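Local coordinates for tungsten-containing formylmethanofuran dehydrogenase 2 subunit C (Methanothermobacter wolfeii, PDB 5T5I), which belongs to a tungsten enzyme complex that probably interconverts carbon dioxide with formylmethanofuran, the entry step of methane formation from carbon dioxide, at residues V210-M215 and E236-A241; K244-H249 and K255-A260. All blocks are in the same frame, centred on the assembly; numbering follows the deposited sequence.

Interaction 1: residues V210-M215 and E236-A241; sequences VVKGMM and EELPGA
Leu238 carries nearly the whole of its segment's side of this small contact, and its two methyl groups serve different neighbours. The first kind of contact is purely apolar. Val210 and Leu238 reach toward each other tip to tip, Val210 CG2 standing 3.9 Å from Leu238 CD1, with Val210 CG1 slightly farther from the same methyl at 4.1 Å. In Val210, CG1 lies anti to the backbone N (chi1 180°) and CG2 anti to the carbonyl carbon, a setting that presents both methyls to CD1 as a fork. Ile231 of strand 231-233 also packs on Leu238, and Tyr259 of strand 256-261 on Val210, and both residues are buried.

The fold explains why they meet. Parallel strand 208-211 belongs to the beta-solenoid-like run of short strands that makes up most of this subunit, and it lies between strands 187-192 and 256-261, parallel to both and bonded to both through its backbone. Strand 236-239 instead pairs with strand 231-233 in a two-stranded antiparallel sheet, and the chain turns a corner at Gly240, whose N is held by Asp230 OD1. The two segments therefore pack through side chains, their nearest CA atoms, those of Lys212 and Leu238, being 9.1 Å apart.

The second kind of contact is aliphatic but comes from a charged residue. Lys212, just past the end of its strand, sends an extended chain across Leu238 at about a right angle. Its CE presses on Leu238 CD2 at 3.4 Å, tighter than usual van der Waals contact, while the ammonium nitrogen NZ lies 3.9 Å from that same CD2. Two residues before Leu238, Glu236 forms a salt bridge through OE1 with Lys170 NZ.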
ATOM      1  N   VAL C 210      26.119 -22.893   7.432  1.00 22.17           N
ATOM      2  CA  VAL C 210      24.892 -23.562   7.907  1.00 22.61           C
ATOM      3  C   VAL C 210      24.238 -22.659   8.956  1.00 26.19           C
ATOM      4  O   VAL C 210      24.886 -22.309   9.943  1.00 26.85           O
ATOM      5  CB  VAL C 210      25.131 -24.976   8.505  1.00 27.30           C
ATOM      6  CG1 VAL C 210      23.809 -25.606   8.980  1.00 27.76           C
ATOM      7  CG2 VAL C 210      25.834 -25.891   7.501  1.00 26.98           C
ATOM      8  N   VAL C 211      22.965 -22.286   8.740  1.00 21.89           N
ATOM      9  CA  VAL C 211      22.183 -21.488   9.702  1.00 21.38           C
ATOM     10  C   VAL C 211      21.024 -22.356  10.208  1.00 25.83           C
ATOM     11  O   VAL C 211      20.141 -22.721   9.425  1.00 24.65           O
ATOM     12  CB  VAL C 211      21.682 -20.158   9.094  1.00 24.23           C
ATOM     13  CG1 VAL C 211      20.967 -19.310  10.154  1.00 24.25           C
ATOM     14  CG2 VAL C 211      22.840 -19.373   8.460  1.00 23.53           C
ATOM     15  N   LYS C 212      21.034 -22.706  11.506  1.00 24.30           N
ATOM     16  CA  LYS C 212      19.977 -23.527  12.121  1.00 25.16           C
ATOM     17  C   LYS C 212      18.789 -22.682  12.600  1.00 29.76           C
ATOM     18  O   LYS C 212      17.686 -23.202  12.736  1.00 28.49           O
ATOM     19  CB  LYS C 212      20.510 -24.356  13.285  1.00 27.57           C
ATOM     20  CG  LYS C 212      21.673 -25.261  12.935  1.00 31.05           C
ATOM     21  CD  LYS C 212      21.973 -26.180  14.121  1.00 36.74           C
ATOM     22  CE  LYS C 212      23.069 -27.169  13.861  1.00 42.48           C
ATOM     23  NZ  LYS C 212      23.362 -28.011  15.068  1.00 43.13           N
ATOM     24  N   GLY C 213      19.029 -21.403  12.878  1.00 27.82           N
ATOM     25  CA  GLY C 213      17.979 -20.472  13.274  1.00 28.35           C
ATOM     26  C   GLY C 213      17.441 -19.716  12.071  1.00 32.51           C
ATOM     27  O   GLY C 213      17.480 -20.209  10.932  1.00 30.95           O
ATOM     28  N   MET C 214      16.913 -18.523  12.324  1.00 30.42           N
ATOM     29  CA  MET C 214      16.298 -17.687  11.299  1.00 30.15           C
ATOM     30  C   MET C 214      17.271 -16.682  10.697  1.00 31.64           C
ATOM     31  O   MET C 214      17.946 -15.970  11.439  1.00 30.98           O
ATOM     32  CB  MET C 214      15.112 -16.918  11.926  1.00 33.89           C
ATOM     33  CG  MET C 214      14.414 -15.964  10.975  1.00 39.14           C
ATOM     34  SD  MET C 214      12.939 -15.229  11.712  1.00 46.01           S
ATOM     35  CE  MET C 214      12.156 -14.589  10.280  1.00 43.56           C
ATOM     36  N   MET C 215      17.268 -16.558   9.358  1.00 26.61           N
ATOM     37  CA  MET C 215      17.991 -15.490   8.646  1.00 26.54           C
ATOM     38  C   MET C 215      16.889 -14.444   8.394  1.00 30.68           C
ATOM     39  O   MET C 215      15.929 -14.755   7.685  1.00 30.55           O
ATOM     40  CB  MET C 215      18.582 -15.953   7.301  1.00 28.60           C
ATOM     41  CG  MET C 215      19.655 -16.996   7.434  1.00 31.01           C
ATOM     42  SD  MET C 215      20.657 -17.178   5.945  1.00 32.76           S
ATOM     43  CE  MET C 215      19.443 -17.550   4.760  1.00 30.66           C
ATOM     44  N   GLU C 236      30.517 -33.182  10.100  1.00 30.35           N
ATOM     45  CA  GLU C 236      29.479 -32.681  11.007  1.00 30.34           C
ATOM     46  C   GLU C 236      28.122 -33.153  10.523  1.00 35.09           C
ATOM     47  O   GLU C 236      27.723 -32.807   9.414  1.00 33.89           O
ATOM     48  CB  GLU C 236      29.476 -31.138  11.056  1.00 30.97           C
ATOM     49  CG  GLU C 236      30.689 -30.553  11.742  1.00 38.63           C
ATOM     50  CD  GLU C 236      30.652 -30.585  13.260  1.00 52.25           C
ATOM     51  OE1 GLU C 236      31.638 -30.123  13.874  1.00 41.16           O
ATOM     52  OE2 GLU C 236      29.658 -31.076  13.839  1.00 47.46           O
ATOM     53  N   GLU C 237      27.411 -33.909  11.359  1.00 34.52           N
ATOM     54  CA  GLU C 237      26.087 -34.443  11.047  1.00 34.72           C
ATOM     55  C   GLU C 237      25.040 -33.456  11.568  1.00 38.75           C
ATOM     56  O   GLU C 237      25.048 -33.128  12.752  1.00 38.33           O
ATOM     57  CB  GLU C 237      25.909 -35.820  11.693  1.00 36.84           C
ATOM     58  CG  GLU C 237      26.881 -36.854  11.135  1.00 48.51           C
ATOM     59  CD  GLU C 237      26.870 -38.218  11.802  1.00 73.78           C
ATOM     60  OE1 GLU C 237      26.341 -38.338  12.933  1.00 58.69           O
ATOM     61  OE2 GLU C 237      27.435 -39.164  11.205  1.00 74.15           O
ATOM     62  N   LEU C 238      24.182 -32.946  10.677  1.00 34.19           N
ATOM     63  CA  LEU C 238      23.157 -31.950  11.006  1.00 33.88           C
ATOM     64  C   LEU C 238      21.762 -32.514  10.661  1.00 36.14           C
ATOM     65  O   LEU C 238      21.381 -32.539   9.487  1.00 33.49           O
ATOM     66  CB  LEU C 238      23.447 -30.656  10.235  1.00 33.94           C
ATOM     67  CG  LEU C 238      24.844 -30.044  10.472  1.00 39.34           C
ATOM     68  CD1 LEU C 238      25.388 -29.370   9.219  1.00 39.68           C
ATOM     69  CD2 LEU C 238      24.824 -29.066  11.614  1.00 43.10           C
ATOM     70  N   PRO C 239      21.016 -33.046  11.648  1.00 34.35           N
ATOM     71  CA  PRO C 239      19.695 -33.629  11.334  1.00 35.08           C
ATOM     72  C   PRO C 239      18.641 -32.585  10.970  1.00 36.29           C
ATOM     73  O   PRO C 239      18.709 -31.448  11.429  1.00 34.35           O
ATOM     74  CB  PRO C 239      19.324 -34.362  12.620  1.00 37.88           C
ATOM     75  CG  PRO C 239      19.988 -33.567  13.688  1.00 42.33           C
ATOM     76  CD  PRO C 239      21.294 -33.106  13.094  1.00 36.77           C
ATOM     77  N   GLY C 240      17.674 -32.994  10.159  1.00 33.25           N
ATOM     78  CA  GLY C 240      16.589 -32.122   9.739  1.00 32.70           C
ATOM     79  C   GLY C 240      16.699 -31.653   8.308  1.00 34.28           C
ATOM     80  O   GLY C 240      17.661 -31.970   7.613  1.00 34.57           O
ATOM     81  N   ALA C 241      15.709 -30.867   7.880  1.00 29.37           N
ATOM     82  CA  ALA C 241      15.631 -30.343   6.524  1.00 28.05           C
ATOM     83  C   ALA C 241      16.212 -28.935   6.429  1.00 29.29           C
ATOM     84  O   ALA C 241      15.983 -28.098   7.310  1.00 27.97           O
ATOM     85  CB  ALA C 241      14.183 -30.366   6.029  1.00 29.35           C
TER

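Interaction 2: residues K244-H249 and K255-A260; sequences KFEGDH and KGIVYA
Lys244 lies alongside Tyr259 within an antiparallel beta hairpin, strands 241-247 and 256-261, whose second strand extends the parallel series of the solenoid next to strand 208-211, while strand 241-247 runs against it. The lysine chain is extended, with CG anti to the backbone N (chi1 -174°), and runs beside the phenol in the same direction; Lys244 CG comes within 3.6 Å of Tyr259 CE1 in an oblique approach. Ile257 CG2 sits over one face of that ring, offset toward its rim, and the phenol OH is hydrogen-bonded to Glu228 OE2 on strand 223-229.

Phe245 and Val258 form a hydrogen-bonded pair: Phe245 N meets Val258 O at 2.9 Å, and Val258 N returns a straighter bond to Phe245 O, 167° at the hydrogen. The Phe245 ring turns its edge to Val258 O and packs edge-to-face with Phe218, on the sheet face away from Lys244 and Tyr259.

Glu246 pairs with Ile257 without mutual backbone bonds. Its CA-H instead points at Gly256 O, 3.3 Å from Glu246 CA, and its aliphatic carbons brush Ile257 CD1. The Glu246 carboxylate and the Lys255 ammonium remain apart, 4.7 Å between OE2 and NZ.

Gly247 closes the ladder with Gly256. Gly247 N binds Gly256 O, whereas the return bond from Gly256 N to Gly247 O is weak, bent to 122° at the hydrogen. Beside this end, one water donates to both Glu246 OE2, at 3.3 Å, and Lys255 O, at 2.7 Å.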
ATOM      1  N   LYS C 244      18.687 -25.227   0.451  1.00 21.32           N
ATOM      2  CA  LYS C 244      20.055 -25.178  -0.065  1.00 20.51           C
ATOM      3  C   LYS C 244      20.155 -24.096  -1.140  1.00 24.57           C
ATOM      4  O   LYS C 244      19.329 -24.041  -2.056  1.00 23.93           O
ATOM      5  CB  LYS C 244      20.446 -26.551  -0.646  1.00 23.10           C
ATOM      6  CG  LYS C 244      21.896 -26.652  -1.081  1.00 27.10           C
ATOM      7  CD  LYS C 244      22.184 -28.023  -1.680  1.00 28.86           C
ATOM      8  CE  LYS C 244      23.634 -28.219  -2.032  1.00 32.30           C
ATOM      9  NZ  LYS C 244      23.889 -29.595  -2.545  1.00 42.96           N
ATOM     10  N   PHE C 245      21.178 -23.256  -1.028  1.00 22.85           N
ATOM     11  CA  PHE C 245      21.440 -22.153  -1.962  1.00 22.18           C
ATOM     12  C   PHE C 245      22.888 -22.170  -2.410  1.00 24.78           C
ATOM     13  O   PHE C 245      23.763 -22.467  -1.596  1.00 24.16           O
ATOM     14  CB  PHE C 245      21.176 -20.806  -1.268  1.00 23.74           C
ATOM     15  CG  PHE C 245      19.759 -20.590  -0.812  1.00 25.19           C
ATOM     16  CD1 PHE C 245      18.827 -19.984  -1.646  1.00 28.51           C
ATOM     17  CD2 PHE C 245      19.370 -20.925   0.481  1.00 27.82           C
ATOM     18  CE1 PHE C 245      17.526 -19.735  -1.203  1.00 28.97           C
ATOM     19  CE2 PHE C 245      18.066 -20.703   0.915  1.00 30.30           C
ATOM     20  CZ  PHE C 245      17.150 -20.112   0.070  1.00 28.64           C
ATOM     21  N   GLU C 246      23.148 -21.808  -3.675  1.00 22.40           N
ATOM     22  CA  GLU C 246      24.498 -21.696  -4.232  1.00 21.12           C
ATOM     23  C   GLU C 246      24.785 -20.252  -4.635  1.00 24.87           C
ATOM     24  O   GLU C 246      23.945 -19.588  -5.254  1.00 23.81           O
ATOM     25  CB  GLU C 246      24.678 -22.619  -5.442  1.00 23.28           C
ATOM     26  CG  GLU C 246      26.125 -22.720  -5.915  1.00 31.03           C
ATOM     27  CD  GLU C 246      26.272 -23.437  -7.240  1.00 57.23           C
ATOM     28  OE1 GLU C 246      25.603 -23.026  -8.216  1.00 51.63           O
ATOM     29  OE2 GLU C 246      27.074 -24.397  -7.305  1.00 51.57           O
ATOM     30  N   GLY C 247      25.979 -19.779  -4.298  1.00 21.04           N
ATOM     31  CA  GLY C 247      26.361 -18.413  -4.643  1.00 20.35           C
ATOM     32  C   GLY C 247      27.708 -18.016  -4.088  1.00 25.22           C
ATOM     33  O   GLY C 247      28.510 -18.894  -3.754  1.00 25.72           O
ATOM     34  N   ASP C 248      28.002 -16.718  -3.941  1.00 22.43           N
ATOM     35  CA  ASP C 248      27.194 -15.558  -4.321  1.00 21.89           C
ATOM     36  C   ASP C 248      27.508 -15.283  -5.789  1.00 26.76           C
ATOM     37  O   ASP C 248      28.656 -14.948  -6.115  1.00 25.66           O
ATOM     38  CB  ASP C 248      27.597 -14.373  -3.427  1.00 22.75           C
ATOM     39  CG  ASP C 248      26.845 -13.070  -3.621  1.00 25.60           C
ATOM     40  OD1 ASP C 248      26.153 -12.926  -4.650  1.00 23.73           O
ATOM     41  OD2 ASP C 248      26.990 -12.176  -2.766  1.00 24.52           O
ATOM     42  N   HIS C 249      26.509 -15.372  -6.681  1.00 24.12           N
ATOM     43  CA  HIS C 249      26.769 -15.191  -8.106  1.00 25.26           C
ATOM     44  C   HIS C 249      27.069 -13.729  -8.543  1.00 28.94           C
ATOM     45  O   HIS C 249      27.251 -13.500  -9.732  1.00 27.89           O
ATOM     46  CB  HIS C 249      25.685 -15.817  -8.967  1.00 26.84           C
ATOM     47  CG  HIS C 249      25.485 -17.284  -8.754  1.00 30.35           C
ATOM     48  ND1 HIS C 249      24.238 -17.716  -8.398  1.00 32.68           N
ATOM     49  CD2 HIS C 249      26.315 -18.361  -8.780  1.00 31.84           C
ATOM     50  CE1 HIS C 249      24.321 -19.019  -8.253  1.00 32.07           C
ATOM     51  NE2 HIS C 249      25.532 -19.457  -8.456  1.00 31.97           N
ATOM     52  N   LYS C 255      31.029 -20.880  -6.049  1.00 23.12           N
ATOM     53  CA  LYS C 255      30.593 -22.241  -5.698  1.00 23.54           C
ATOM     54  C   LYS C 255      30.245 -22.385  -4.210  1.00 26.98           C
ATOM     55  O   LYS C 255      30.175 -23.511  -3.710  1.00 26.81           O
ATOM     56  CB  LYS C 255      31.701 -23.253  -6.051  1.00 26.72           C
ATOM     57  CG  LYS C 255      32.098 -23.302  -7.518  1.00 38.98           C
ATOM     58  CD  LYS C 255      30.982 -23.845  -8.402  1.00 52.94           C
ATOM     59  CE  LYS C 255      31.503 -24.285  -9.747  1.00 67.59           C
ATOM     60  NZ  LYS C 255      30.400 -24.682 -10.661  1.00 76.32           N
ATOM     61  N   GLY C 256      30.001 -21.282  -3.509  1.00 22.13           N
ATOM     62  CA  GLY C 256      29.663 -21.351  -2.094  1.00 22.23           C
ATOM     63  C   GLY C 256      28.276 -21.915  -1.852  1.00 25.27           C
ATOM     64  O   GLY C 256      27.425 -21.833  -2.729  1.00 24.72           O
ATOM     65  N   ILE C 257      28.061 -22.540  -0.690  1.00 23.69           N
ATOM     66  CA  ILE C 257      26.766 -23.141  -0.329  1.00 23.03           C
ATOM     67  C   ILE C 257      26.274 -22.550   0.990  1.00 25.42           C
ATOM     68  O   ILE C 257      27.039 -22.475   1.958  1.00 23.74           O
ATOM     69  CB  ILE C 257      26.850 -24.702  -0.246  1.00 25.66           C
ATOM     70  CG1 ILE C 257      27.186 -25.343  -1.613  1.00 25.57           C
ATOM     71  CG2 ILE C 257      25.569 -25.314   0.318  1.00 26.80           C
ATOM     72  CD1 ILE C 257      26.106 -25.185  -2.736  1.00 30.09           C
ATOM     73  N   VAL C 258      24.993 -22.148   1.029  1.00 23.04           N
ATOM     74  CA  VAL C 258      24.331 -21.697   2.254  1.00 23.73           C
ATOM     75  C   VAL C 258      23.168 -22.676   2.525  1.00 26.20           C
ATOM     76  O   VAL C 258      22.299 -22.845   1.659  1.00 25.60           O
ATOM     77  CB  VAL C 258      23.827 -20.228   2.185  1.00 27.14           C
ATOM     78  CG1 VAL C 258      22.989 -19.868   3.419  1.00 27.14           C
ATOM     79  CG2 VAL C 258      24.994 -19.257   2.047  1.00 26.35           C
ATOM     80  N   TYR C 259      23.157 -23.300   3.717  1.00 22.82           N
ATOM     81  CA  TYR C 259      22.064 -24.173   4.182  1.00 22.77           C
ATOM     82  C   TYR C 259      21.289 -23.383   5.255  1.00 26.70           C
ATOM     83  O   TYR C 259      21.905 -22.811   6.151  1.00 25.74           O
ATOM     84  CB  TYR C 259      22.585 -25.485   4.799  1.00 22.39           C
ATOM     85  CG  TYR C 259      23.108 -26.485   3.795  1.00 23.00           C
ATOM     86  CD1 TYR C 259      22.238 -27.221   3.000  1.00 24.56           C
ATOM     87  CD2 TYR C 259      24.465 -26.775   3.711  1.00 23.76           C
ATOM     88  CE1 TYR C 259      22.710 -28.185   2.109  1.00 24.42           C
ATOM     89  CE2 TYR C 259      24.943 -27.775   2.863  1.00 25.26           C
ATOM     90  CZ  TYR C 259      24.064 -28.463   2.045  1.00 29.03           C
ATOM     91  OH  TYR C 259      24.549 -29.439   1.205  1.00 29.80           O
ATOM     92  N   ALA C 260      19.964 -23.321   5.147  1.00 23.61           N
ATOM     93  CA  ALA C 260      19.136 -22.611   6.123  1.00 23.15           C
ATOM     94  C   ALA C 260      17.963 -23.519   6.536  1.00 27.33           C
ATOM     95  O   ALA C 260      17.220 -23.994   5.664  1.00 26.30           O
ATOM     96  CB  ALA C 260      18.624 -21.302   5.533  1.00 23.31           C
TER
HETATM   97  O   HOH W   1      29.018 -25.631  -4.970  1.00 37.85           O

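Overall arrangement
Both interactions lie toward the same end of the elongated chain, their centres about 14 Å apart, and meet where strand 208-211 neighbours strand 256-261. Val211 N and Tyr259 O, 2.8 Å apart, probably share a hydrogen bond there, and Met215 packs on Ala260. Interaction 1 is small but buried, joining strand 208-211 to a separate two-stranded sheet mainly by methyl and methylene contacts. Interaction 2 is larger and partly buried, holding together two adjacent strands by a backbone ladder, with charged side chains and a water on its more exposed face. Strand 236-239 leads directly into strand 241-247, linking the two contacts along the chain.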